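EscN (Escherichia coli O127:H6, PDB 2OBL) is a P-loop NTPase-fold protein of the type III secretion system, related to the alpha and beta subunits of ATP synthase. Local coordinates at residues A[279-284]-A[342-346]. The protein carries 1 engineered substitution. Sequence-based numbering, arbitrary orientation.
Sequences RAAAEC and LFKVV
Ala280 of helix 275-290 and Val346, at the C-terminal end of the segment 342-346, anchor an apolar helix-to-helix contact near the C-terminus, in the helical part of the chain that follows the nucleotide-binding-type sheet. The small methyl of Ala280 lets the partner helix come close: the CA atoms of Ala280 and Phe343 are 6.0 Å apart. Across the contact that methyl meets three residues. Its CB lies 3.9 Å from Leu342 CG, sits over the centre of the Phe343 ring in a CH-pi contact 4.2 Å from the centroid, and reaches the CG2 branch of Val346.

The two branches of Val346 meet different parts of helix 275-290. CG1 packs against the backbone, 3.5 Å from Ala280 O, and against Cys284 CB, while CG2 touches the edge of the Arg279 guanidinium at NH1. Leu342 likewise forks: CD1 touches Cys284 CB and CD2 rests against Ala281 N. Cys284 SG lies 3.9 Å from Val345 CG2.

Glu283, with CG anti to its backbone N (chi1 170°), crosses Val346 at a slant, Glu283 CG 3.8 Å from Val346 CB. A salt bridge within helix 275-290 joins Arg279 NH2 to Glu283 OE1 at 2.8 Å. Lys313 pairs with Glu283 OE2 and hydrogen-bonds Val346 O. Leu342 also touches Leu65 of helix 60-65 and Phe324 of helix 318-325. Helices 275-290 and 335-345 thus pack together within the all-helical C-terminal region of this type III secretion ATPase family.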
ATOM      1  N   ARG A 279      12.721 -12.545  15.431  1.00 20.95           N
ATOM      2  CA  ARG A 279      14.166 -12.584  15.691  1.00 21.52           C
ATOM      3  C   ARG A 279      14.975 -12.674  14.407  1.00 20.45           C
ATOM      4  O   ARG A 279      15.966 -11.957  14.245  1.00 21.01           O
ATOM      5  CB  ARG A 279      14.552 -13.758  16.603  1.00 22.90           C
ATOM      6  CG  ARG A 279      16.041 -13.740  16.980  1.00 25.74           C
ATOM      7  CD  ARG A 279      16.695 -15.132  16.996  1.00 28.83           C
ATOM      8  NE  ARG A 279      16.735 -15.770  15.672  1.00 31.57           N
ATOM      9  CZ  ARG A 279      17.584 -15.464  14.686  1.00 32.62           C
ATOM     10  NH1 ARG A 279      17.521 -16.128  13.534  1.00 33.08           N
ATOM     11  NH2 ARG A 279      18.490 -14.502  14.832  1.00 32.91           N
ATOM     12  N   ALA A 280      14.562 -13.561  13.504  1.00 19.77           N
ATOM     13  CA  ALA A 280      15.240 -13.688  12.213  1.00 19.98           C
ATOM     14  C   ALA A 280      15.151 -12.384  11.425  1.00 19.35           C
ATOM     15  O   ALA A 280      16.129 -11.960  10.811  1.00 19.48           O
ATOM     16  CB  ALA A 280      14.654 -14.824  11.403  1.00 20.05           C
ATOM     17  N   ALA A 281      13.972 -11.766  11.419  1.00 19.77           N
ATOM     18  CA  ALA A 281      13.794 -10.491  10.714  1.00 20.24           C
ATOM     19  C   ALA A 281      14.698  -9.410  11.295  1.00 20.62           C
ATOM     20  O   ALA A 281      15.259  -8.597  10.561  1.00 22.27           O
ATOM     21  CB  ALA A 281      12.347 -10.033  10.778  1.00 19.67           C
ATOM     22  N   ALA A 282      14.824  -9.385  12.611  1.00 20.91           N
ATOM     23  CA  ALA A 282      15.635  -8.367  13.272  1.00 20.90           C
ATOM     24  C   ALA A 282      17.104  -8.517  12.893  1.00 21.18           C
ATOM     25  O   ALA A 282      17.795  -7.528  12.650  1.00 20.63           O
ATOM     26  CB  ALA A 282      15.465  -8.440  14.784  1.00 21.70           C
ATOM     27  N   GLU A 283      17.577  -9.759  12.847  1.00 21.03           N
ATOM     28  CA  GLU A 283      18.941 -10.023  12.429  1.00 20.96           C
ATOM     29  C   GLU A 283      19.137  -9.650  10.958  1.00 20.90           C
ATOM     30  O   GLU A 283      20.134  -9.022  10.610  1.00 20.55           O
ATOM     31  CB  GLU A 283      19.331 -11.488  12.678  1.00 22.42           C
ATOM     32  CG  GLU A 283      20.664 -11.849  12.038  1.00 23.93           C
ATOM     33  CD  GLU A 283      21.343 -13.037  12.671  1.00 25.01           C
ATOM     34  OE1 GLU A 283      20.642 -13.936  13.193  1.00 25.47           O
ATOM     35  OE2 GLU A 283      22.595 -13.078  12.642  1.00 25.92           O
ATOM     36  N   CYS A 284      18.184 -10.020  10.098  1.00 20.50           N
ATOM     37  CA  CYS A 284      18.288  -9.698   8.678  1.00 20.81           C
ATOM     38  C   CYS A 284      18.393  -8.189   8.493  1.00 21.48           C
ATOM     39  O   CYS A 284      19.210  -7.708   7.704  1.00 22.13           O
ATOM     40  CB  CYS A 284      17.102 -10.252   7.872  1.00 20.76           C
ATOM     41  SG  CYS A 284      17.342 -10.142   6.075  1.00 20.89           S
ATOM     42  N   LEU A 342      13.856 -16.720   4.818  1.00 24.62           N
ATOM     43  CA  LEU A 342      14.376 -15.753   5.786  1.00 24.96           C
ATOM     44  C   LEU A 342      15.354 -16.397   6.771  1.00 25.19           C
ATOM     45  O   LEU A 342      16.442 -15.871   7.026  1.00 24.97           O
ATOM     46  CB  LEU A 342      13.228 -15.102   6.557  1.00 24.43           C
ATOM     47  CG  LEU A 342      13.610 -14.179   7.717  1.00 24.41           C
ATOM     48  CD1 LEU A 342      14.418 -12.976   7.221  1.00 25.09           C
ATOM     49  CD2 LEU A 342      12.357 -13.709   8.428  1.00 24.74           C
ATOM     50  N   PHE A 343      14.964 -17.532   7.331  1.00 25.84           N
ATOM     51  CA  PHE A 343      15.837 -18.229   8.272  1.00 26.17           C
ATOM     52  C   PHE A 343      17.171 -18.597   7.623  1.00 25.38           C
ATOM     53  O   PHE A 343      18.229 -18.489   8.248  1.00 25.57           O
ATOM     54  CB  PHE A 343      15.141 -19.456   8.849  1.00 27.84           C
ATOM     55  CG  PHE A 343      14.182 -19.131   9.953  1.00 28.74           C
ATOM     56  CD1 PHE A 343      14.490 -19.431  11.265  1.00 29.92           C
ATOM     57  CD2 PHE A 343      12.974 -18.521   9.682  1.00 29.88           C
ATOM     58  CE1 PHE A 343      13.594 -19.135  12.284  1.00 29.96           C
ATOM     59  CE2 PHE A 343      12.085 -18.220  10.698  1.00 29.79           C
ATOM     60  CZ  PHE A 343      12.398 -18.527  11.990  1.00 29.19           C
ATOM     61  N   LYS A 344      17.111 -19.002   6.360  1.00 25.11           N
ATOM     62  CA  LYS A 344      18.307 -19.330   5.594  1.00 25.52           C
ATOM     63  C   LYS A 344      19.271 -18.145   5.411  1.00 25.40           C
ATOM     64  O   LYS A 344      20.489 -18.321   5.463  1.00 23.69           O
ATOM     65  CB  LYS A 344      17.935 -19.930   4.232  1.00 27.07           C
ATOM     66  CG  LYS A 344      17.291 -21.324   4.295  1.00 27.83           C
ATOM     67  CD  LYS A 344      18.043 -22.273   5.215  1.00 28.80           C
ATOM     68  CE  LYS A 344      17.427 -23.677   5.189  1.00 28.50           C
ATOM     69  NZ  LYS A 344      15.945 -23.577   5.294  1.00 30.36           N
ATOM     70  N   VAL A 345      18.739 -16.941   5.211  1.00 25.24           N
ATOM     71  CA  VAL A 345      19.598 -15.771   4.966  1.00 25.28           C
ATOM     72  C   VAL A 345      20.290 -15.229   6.225  1.00 25.41           C
ATOM     73  O   VAL A 345      21.271 -14.497   6.130  1.00 26.15           O
ATOM     74  CB  VAL A 345      18.869 -14.612   4.213  1.00 25.26           C
ATOM     75  CG1 VAL A 345      18.189 -15.119   2.950  1.00 24.80           C
ATOM     76  CG2 VAL A 345      17.871 -13.905   5.123  1.00 24.77           C
ATOM     77  N   VAL A 346      19.788 -15.586   7.402  1.00 25.22           N
ATOM     78  CA  VAL A 346      20.430 -15.145   8.638  1.00 26.31           C
ATOM     79  C   VAL A 346      21.232 -16.253   9.322  1.00 27.23           C
ATOM     80  O   VAL A 346      21.808 -16.048  10.392  1.00 27.86           O
ATOM     81  CB  VAL A 346      19.419 -14.516   9.622  1.00 26.41           C
ATOM     82  CG1 VAL A 346      18.666 -13.392   8.938  1.00 25.98           C
ATOM     83  CG2 VAL A 346      18.457 -15.569  10.168  1.00 26.17           C
TER